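Local coordinates for endolysin 2638A (Staphylococcus phage 2638A, PDB 7AQH), which degrades the peptidoglycan of its staphylococcal host to release new phage, the piece described here being its C-terminal SH3b cell wall-binding domain, at residues 26-40 with 62-76. Numbering follows the deposited sequence.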
loop_
_atom_site.group_PDB
_atom_site.type_symbol
_atom_site.label_atom_id
_atom_site.label_comp_id
_atom_site.label_asym_id
_atom_site.label_seq_id
_atom_site.Cartn_x
_atom_site.Cartn_y
_atom_site.Cartn_z
ATOM N N ILE A 26 -3.073 4.319 -9.237
ATOM C CA ILE A 26 -1.961 4.043 -8.338
ATOM C C ILE A 26 -1.164 2.868 -8.887
ATOM O O ILE A 26 -1.738 1.867 -9.329
ATOM C CB ILE A 26 -2.443 3.751 -6.903
ATOM C CG1 ILE A 26 -3.418 4.837 -6.447
ATOM C CG2 ILE A 26 -1.260 3.668 -5.955
ATOM C CD1 ILE A 26 -4.018 4.585 -5.085
ATOM N N ILE A 27 0.160 2.996 -8.860
ATOM C CA ILE A 27 1.048 1.941 -9.334
ATOM C C ILE A 27 1.260 0.933 -8.213
ATOM O O ILE A 27 1.549 1.307 -7.070
ATOM C CB ILE A 27 2.385 2.528 -9.814
ATOM C CG1 ILE A 27 2.161 3.464 -11.003
ATOM C CG2 ILE A 27 3.353 1.415 -10.181
ATOM C CD1 ILE A 27 3.421 4.151 -11.486
ATOM N N THR A 28 1.115 -0.349 -8.538
ATOM C CA THR A 28 1.282 -1.432 -7.581
ATOM C C THR A 28 2.605 -2.149 -7.822
ATOM O O THR A 28 3.142 -2.144 -8.934
ATOM C CB THR A 28 0.126 -2.432 -7.674
ATOM O OG1 THR A 28 0.100 -3.014 -8.984
ATOM C CG2 THR A 28 -1.202 -1.735 -7.409
ATOM N N ARG A 29 3.124 -2.769 -6.764
ATOM C CA ARG A 29 4.432 -3.406 -6.787
ATOM C C ARG A 29 4.318 -4.848 -6.312
ATOM O O ARG A 29 3.365 -5.226 -5.627
ATOM C CB ARG A 29 5.439 -2.650 -5.908
ATOM C CG ARG A 29 5.636 -1.190 -6.282
ATOM C CD ARG A 29 6.378 -1.042 -7.601
ATOM N NE ARG A 29 6.474 0.354 -8.021
ATOM C CZ ARG A 29 7.141 0.767 -9.094
ATOM N NH1 ARG A 29 7.777 -0.107 -9.861
ATOM N NH2 ARG A 29 7.173 2.057 -9.400
ATOM N N TYR A 30 5.308 -5.655 -6.687
ATOM C CA TYR A 30 5.421 -7.018 -6.192
ATOM C C TYR A 30 6.400 -7.074 -5.016
ATOM O O TYR A 30 7.054 -6.087 -4.665
ATOM C CB TYR A 30 5.855 -7.967 -7.319
ATOM C CG TYR A 30 4.764 -8.305 -8.321
ATOM C CD1 TYR A 30 3.581 -8.911 -7.916
ATOM C CD2 TYR A 30 4.921 -8.021 -9.675
ATOM C CE1 TYR A 30 2.582 -9.219 -8.827
ATOM C CE2 TYR A 30 3.925 -8.327 -10.592
ATOM C CZ TYR A 30 2.760 -8.925 -10.162
ATOM O OH TYR A 30 1.774 -9.227 -11.076
ATOM N N LYS A 31 6.494 -8.257 -4.402
ATOM C CA LYS A 31 7.483 -8.554 -3.368
ATOM C C LYS A 31 7.230 -7.788 -2.076
ATOM O O LYS A 31 7.037 -8.404 -1.024
ATOM C CB LYS A 31 8.904 -8.288 -3.867
ATOM C CG LYS A 31 9.357 -9.199 -5.010
ATOM C CD LYS A 31 10.758 -8.831 -5.469
ATOM C CE LYS A 31 11.795 -9.329 -4.460
ATOM N NZ LYS A 31 13.173 -9.167 -4.987
ATOM N N GLY A 32 7.235 -6.456 -2.129
ATOM C CA GLY A 32 7.066 -5.664 -0.931
ATOM C C GLY A 32 6.675 -4.215 -1.153
ATOM O O GLY A 32 6.574 -3.732 -2.284
ATOM N N PRO A 33 6.453 -3.486 -0.047
ATOM C CA PRO A 33 6.041 -2.066 -0.097
ATOM C C PRO A 33 7.218 -1.131 -0.343
ATOM O O PRO A 33 7.595 -0.302 0.492
ATOM C CB PRO A 33 5.416 -1.863 1.286
ATOM C CG PRO A 33 6.229 -2.757 2.173
ATOM C CD PRO A 33 6.546 -3.979 1.339
ATOM N N TRP A 34 7.815 -1.254 -1.526
ATOM C CA TRP A 34 8.989 -0.470 -1.881
ATOM C C TRP A 34 8.902 -0.060 -3.342
ATOM O O TRP A 34 8.611 -0.891 -4.207
ATOM C CB TRP A 34 10.280 -1.254 -1.630
ATOM C CG TRP A 34 11.505 -0.511 -2.050
ATOM C CD1 TRP A 34 11.845 0.766 -1.713
ATOM C CD2 TRP A 34 12.551 -0.996 -2.897
ATOM N NE1 TRP A 34 13.042 1.105 -2.294
ATOM C CE2 TRP A 34 13.496 0.040 -3.027
ATOM C CE3 TRP A 34 12.782 -2.206 -3.556
ATOM C CZ2 TRP A 34 14.654 -0.098 -3.790
ATOM C CZ3 TRP A 34 13.931 -2.342 -4.311
ATOM C CH2 TRP A 34 14.852 -1.293 -4.422
ATOM N N THR A 35 9.150 1.224 -3.608
ATOM C CA THR A 35 9.068 1.735 -4.971
ATOM C C THR A 35 10.060 1.054 -5.904
ATOM O O THR A 35 9.833 1.026 -7.119
ATOM C CB THR A 35 9.307 3.248 -4.975
ATOM O OG1 THR A 35 8.149 3.918 -5.488
ATOM C CG2 THR A 35 10.515 3.596 -5.833
ATOM N N GLY A 36 11.150 0.503 -5.369
ATOM C CA GLY A 36 12.154 -0.144 -6.193
ATOM C C GLY A 36 11.808 -1.534 -6.680
ATOM O O GLY A 36 12.518 -2.062 -7.542
ATOM N N HIS A 37 10.746 -2.141 -6.159
ATOM C CA HIS A 37 10.366 -3.479 -6.581
ATOM C C HIS A 37 9.689 -3.451 -7.948
ATOM O O HIS A 37 9.242 -2.400 -8.415
ATOM C CB HIS A 37 9.443 -4.119 -5.549
ATOM C CG HIS A 37 10.160 -4.659 -4.351
ATOM N ND1 HIS A 37 9.592 -4.693 -3.095
ATOM C CD2 HIS A 37 11.398 -5.193 -4.219
ATOM C CE1 HIS A 37 10.450 -5.222 -2.240
ATOM N NE2 HIS A 37 11.553 -5.534 -2.897
ATOM N N PRO A 38 9.603 -4.602 -8.612
ATOM C CA PRO A 38 8.953 -4.651 -9.927
ATOM C C PRO A 38 7.494 -4.225 -9.845
ATOM O O PRO A 38 6.800 -4.501 -8.864
ATOM C CB PRO A 38 9.088 -6.123 -10.335
ATOM C CG PRO A 38 10.232 -6.644 -9.520
ATOM C CD PRO A 38 10.159 -5.908 -8.218
ATOM N N GLN A 39 7.035 -3.545 -10.892
ATOM C CA GLN A 39 5.657 -3.075 -10.934
ATOM C C GLN A 39 4.701 -4.235 -11.183
ATOM O O GLN A 39 4.969 -5.121 -11.998
ATOM C CB GLN A 39 5.493 -2.017 -12.024
ATOM C CG GLN A 39 4.070 -1.515 -12.195
ATOM C CD GLN A 39 3.979 -0.340 -13.148
ATOM O OE1 GLN A 39 4.995 0.188 -13.600
ATOM N NE2 GLN A 39 2.756 0.071 -13.464
ATOM N N ALA A 40 3.576 -4.223 -10.469
ATOM C CA ALA A 40 2.566 -5.266 -10.578
ATOM C C ALA A 40 1.321 -4.824 -11.335
ATOM O O ALA A 40 0.407 -5.635 -11.521
ATOM C CB ALA A 40 2.169 -5.764 -9.183
ATOM N N TRP A 62 1.344 1.743 2.902
ATOM C CA TRP A 62 0.969 0.757 1.903
ATOM C C TRP A 62 -0.133 -0.150 2.435
ATOM O O TRP A 62 -0.293 -0.333 3.644
ATOM C CB TRP A 62 2.173 -0.099 1.484
ATOM C CG TRP A 62 3.345 0.691 0.981
ATOM C CD1 TRP A 62 4.154 1.512 1.711
ATOM C CD2 TRP A 62 3.841 0.733 -0.364
ATOM N NE1 TRP A 62 5.123 2.061 0.907
ATOM C CE2 TRP A 62 4.953 1.600 -0.371
ATOM C CE3 TRP A 62 3.455 0.121 -1.559
ATOM C CZ2 TRP A 62 5.680 1.870 -1.528
ATOM C CZ3 TRP A 62 4.178 0.392 -2.708
ATOM C CH2 TRP A 62 5.278 1.260 -2.684
ATOM N N VAL A 63 -0.898 -0.714 1.504
ATOM C CA VAL A 63 -1.851 -1.777 1.792
ATOM C C VAL A 63 -1.526 -2.949 0.880
ATOM O O VAL A 63 -1.142 -2.755 -0.279
ATOM C CB VAL A 63 -3.312 -1.319 1.597
ATOM C CG1 VAL A 63 -3.604 -0.096 2.453
ATOM C CG2 VAL A 63 -3.588 -1.033 0.129
ATOM N N SER A 64 -1.676 -4.163 1.401
ATOM C CA SER A 64 -1.305 -5.365 0.671
ATOM C C SER A 64 -2.474 -6.336 0.634
ATOM O O SER A 64 -3.345 -6.324 1.508
ATOM C CB SER A 64 -0.083 -6.050 1.298
ATOM O OG SER A 64 -0.381 -6.531 2.598
ATOM N N TRP A 65 -2.481 -7.176 -0.397
ATOM C CA TRP A 65 -3.484 -8.221 -0.538
ATOM C C TRP A 65 -2.910 -9.301 -1.440
ATOM O O TRP A 65 -1.888 -9.108 -2.102
ATOM C CB TRP A 65 -4.790 -7.674 -1.119
ATOM C CG TRP A 65 -4.672 -7.276 -2.561
ATOM C CD1 TRP A 65 -4.912 -8.063 -3.649
ATOM C CD2 TRP A 65 -4.277 -5.997 -3.071
ATOM N NE1 TRP A 65 -4.694 -7.354 -4.805
ATOM C CE2 TRP A 65 -4.304 -6.083 -4.478
ATOM C CE3 TRP A 65 -3.905 -4.788 -2.476
ATOM C CZ2 TRP A 65 -3.974 -5.006 -5.297
ATOM C CZ3 TRP A 65 -3.578 -3.721 -3.292
ATOM C CH2 TRP A 65 -3.614 -3.837 -4.687
ATOM N N GLU A 66 -3.580 -10.448 -1.456
ATOM C CA GLU A 66 -3.206 -11.543 -2.335
ATOM C C GLU A 66 -4.138 -11.561 -3.538
ATOM O O GLU A 66 -5.347 -11.352 -3.402
ATOM C CB GLU A 66 -3.260 -12.883 -1.599
ATOM C CG GLU A 66 -2.184 -13.057 -0.537
ATOM C CD GLU A 66 -2.556 -12.410 0.785
ATOM O OE1 GLU A 66 -3.703 -11.932 0.915
ATOM O OE2 GLU A 66 -1.699 -12.378 1.694
ATOM N N THR A 67 -3.572 -11.816 -4.714
ATOM C CA THR A 67 -4.352 -11.890 -5.937
ATOM C C THR A 67 -4.923 -13.296 -6.111
ATOM O O THR A 67 -4.719 -14.190 -5.286
ATOM C CB THR A 67 -3.495 -11.492 -7.139
ATOM O OG1 THR A 67 -2.408 -12.416 -7.280
ATOM C CG2 THR A 67 -2.938 -10.088 -6.954
ATOM N N PHE A 68 -5.663 -13.493 -7.205
ATOM C CA PHE A 68 -6.197 -14.816 -7.501
ATOM C C PHE A 68 -5.072 -15.806 -7.737
ATOM O O PHE A 68 -5.211 -17.001 -7.445
ATOM C CB PHE A 68 -7.121 -14.761 -8.715
ATOM C CG PHE A 68 -7.808 -16.061 -8.995
ATOM C CD1 PHE A 68 -7.462 -16.823 -10.097
ATOM C CD2 PHE A 68 -8.788 -16.533 -8.139
ATOM C CE1 PHE A 68 -8.093 -18.023 -10.348
ATOM C CE2 PHE A 68 -9.422 -17.734 -8.383
ATOM C CZ PHE A 68 -9.074 -18.480 -9.491
ATOM N N GLU A 69 -3.954 -15.315 -8.269
ATOM C CA GLU A 69 -2.806 -16.126 -8.635
ATOM C C GLU A 69 -1.932 -16.479 -7.442
ATOM O O GLU A 69 -1.023 -17.305 -7.583
ATOM C CB GLU A 69 -1.969 -15.364 -9.663
ATOM C CG GLU A 69 -2.645 -15.207 -11.015
ATOM C CD GLU A 69 -1.769 -14.507 -12.031
ATOM O OE1 GLU A 69 -0.688 -14.008 -11.650
ATOM O OE2 GLU A 69 -2.158 -14.463 -13.218
ATOM N N GLY A 70 -2.192 -15.888 -6.275
ATOM C CA GLY A 70 -1.445 -16.174 -5.067
ATOM C C GLY A 70 -0.309 -15.218 -4.795
ATOM O O GLY A 70 0.388 -15.378 -3.788
ATOM N N GLU A 71 -0.113 -14.225 -5.655
ATOM C CA GLU A 71 0.943 -13.240 -5.501
ATOM C C GLU A 71 0.486 -12.131 -4.563
ATOM O O GLU A 71 -0.689 -11.755 -4.559
ATOM C CB GLU A 71 1.278 -12.645 -6.864
ATOM C CG GLU A 71 0.346 -13.127 -7.966
ATOM C CD GLU A 71 1.069 -13.466 -9.243
ATOM O OE1 GLU A 71 1.850 -14.440 -9.233
ATOM O OE2 GLU A 71 0.869 -12.752 -10.249
ATOM N N THR A 72 1.409 -11.620 -3.757
ATOM C CA THR A 72 1.085 -10.521 -2.860
ATOM C C THR A 72 1.428 -9.208 -3.552
ATOM O O THR A 72 2.519 -9.062 -4.111
ATOM C CB THR A 72 1.832 -10.642 -1.533
ATOM O OG1 THR A 72 1.407 -11.826 -0.848
ATOM C CG2 THR A 72 1.539 -9.432 -0.662
ATOM N N VAL A 73 0.491 -8.263 -3.527
ATOM C CA VAL A 73 0.657 -6.966 -4.171
ATOM C C VAL A 73 0.577 -5.875 -3.114
ATOM O O VAL A 73 -0.303 -5.902 -2.246
ATOM C CB VAL A 73 -0.400 -6.729 -5.271
ATOM C CG1 VAL A 73 -0.216 -5.354 -5.894
ATOM C CG2 VAL A 73 -0.321 -7.818 -6.332
ATOM N N TYR A 74 1.495 -4.916 -3.193
ATOM C CA TYR A 74 1.552 -3.791 -2.272
ATOM C C TYR A 74 1.226 -2.503 -3.016
ATOM O O TYR A 74 1.674 -2.297 -4.148
ATOM C CB TYR A 74 2.934 -3.684 -1.622
ATOM C CG TYR A 74 3.344 -4.921 -0.855
ATOM C CD1 TYR A 74 3.898 -6.012 -1.508
ATOM C CD2 TYR A 74 3.187 -4.991 0.523
ATOM C CE1 TYR A 74 4.274 -7.145 -0.812
ATOM C CE2 TYR A 74 3.563 -6.119 1.228
ATOM C CZ TYR A 74 4.107 -7.193 0.556
ATOM O OH TYR A 74 4.484 -8.318 1.251
ATOM N N MET A 75 0.446 -1.634 -2.371
ATOM C CA MET A 75 0.009 -0.387 -2.979
ATOM C C MET A 75 0.211 0.762 -2.000
ATOM O O MET A 75 -0.186 0.656 -0.826
ATOM C CB MET A 75 -1.464 -0.472 -3.399
ATOM C CG MET A 75 -1.939 0.708 -4.231
ATOM S SD MET A 75 -3.731 0.912 -4.200
ATOM C CE MET A 75 -4.273 -0.739 -4.624
ATOM N N PRO A 76 0.814 1.869 -2.429
ATOM C CA PRO A 76 0.870 3.055 -1.571
ATOM C C PRO A 76 -0.481 3.751 -1.521
ATOM O O PRO A 76 -1.248 3.740 -2.486
ATOM C CB PRO A 76 1.925 3.934 -2.250
ATOM C CG PRO A 76 1.843 3.550 -3.690
ATOM C CD PRO A 76 1.504 2.080 -3.714
#
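P33 lies against two aromatic rings of segment 62-76 and gives each a different part of itself. Its CB stands over the five-membered ring of W62, 3.5 Å from the centroid and 18° off the normal, a CH-pi contact; its CD makes a second one over Y74, 3.8 Å from that ring's centre, the proline and tyrosine side chains lying side by side. The indole is sandwiched, with P33 on one face and P76 CB over the opposite one, while R29 CG meets its edge. Its NE1 is hydrogen-bonded to the backbone O of F57, which probably helps fix the ring's rotation.

Strand 26-30 pairs antiparallel with strand 72-76 through R29 and Y74, a hydrogen-bonded pair joined by two nearly straight backbone hydrogen bonds, R29 N to Y74 O (3.0 Å) and Y74 N to R29 O (3.1 Å). On the side of the sheet away from Y74, V73 turns CG1 anti to its backbone N (chi1 179°), and that methyl meets T28 CB at 3.4 Å and A40 CB at 4.1 Å. Farther along, I26 CG2 touches M75 CG at 3.5 Å, the two side chains crossing at about a right angle.

The contact illustrates a division of labour: backbone hydrogen bonds between R29 and Y74 set the register of the paired strands, while CH-pi and van der Waals contacts of P33 with W62 and Y74 seat the adjoining loop on the SH3b sheet.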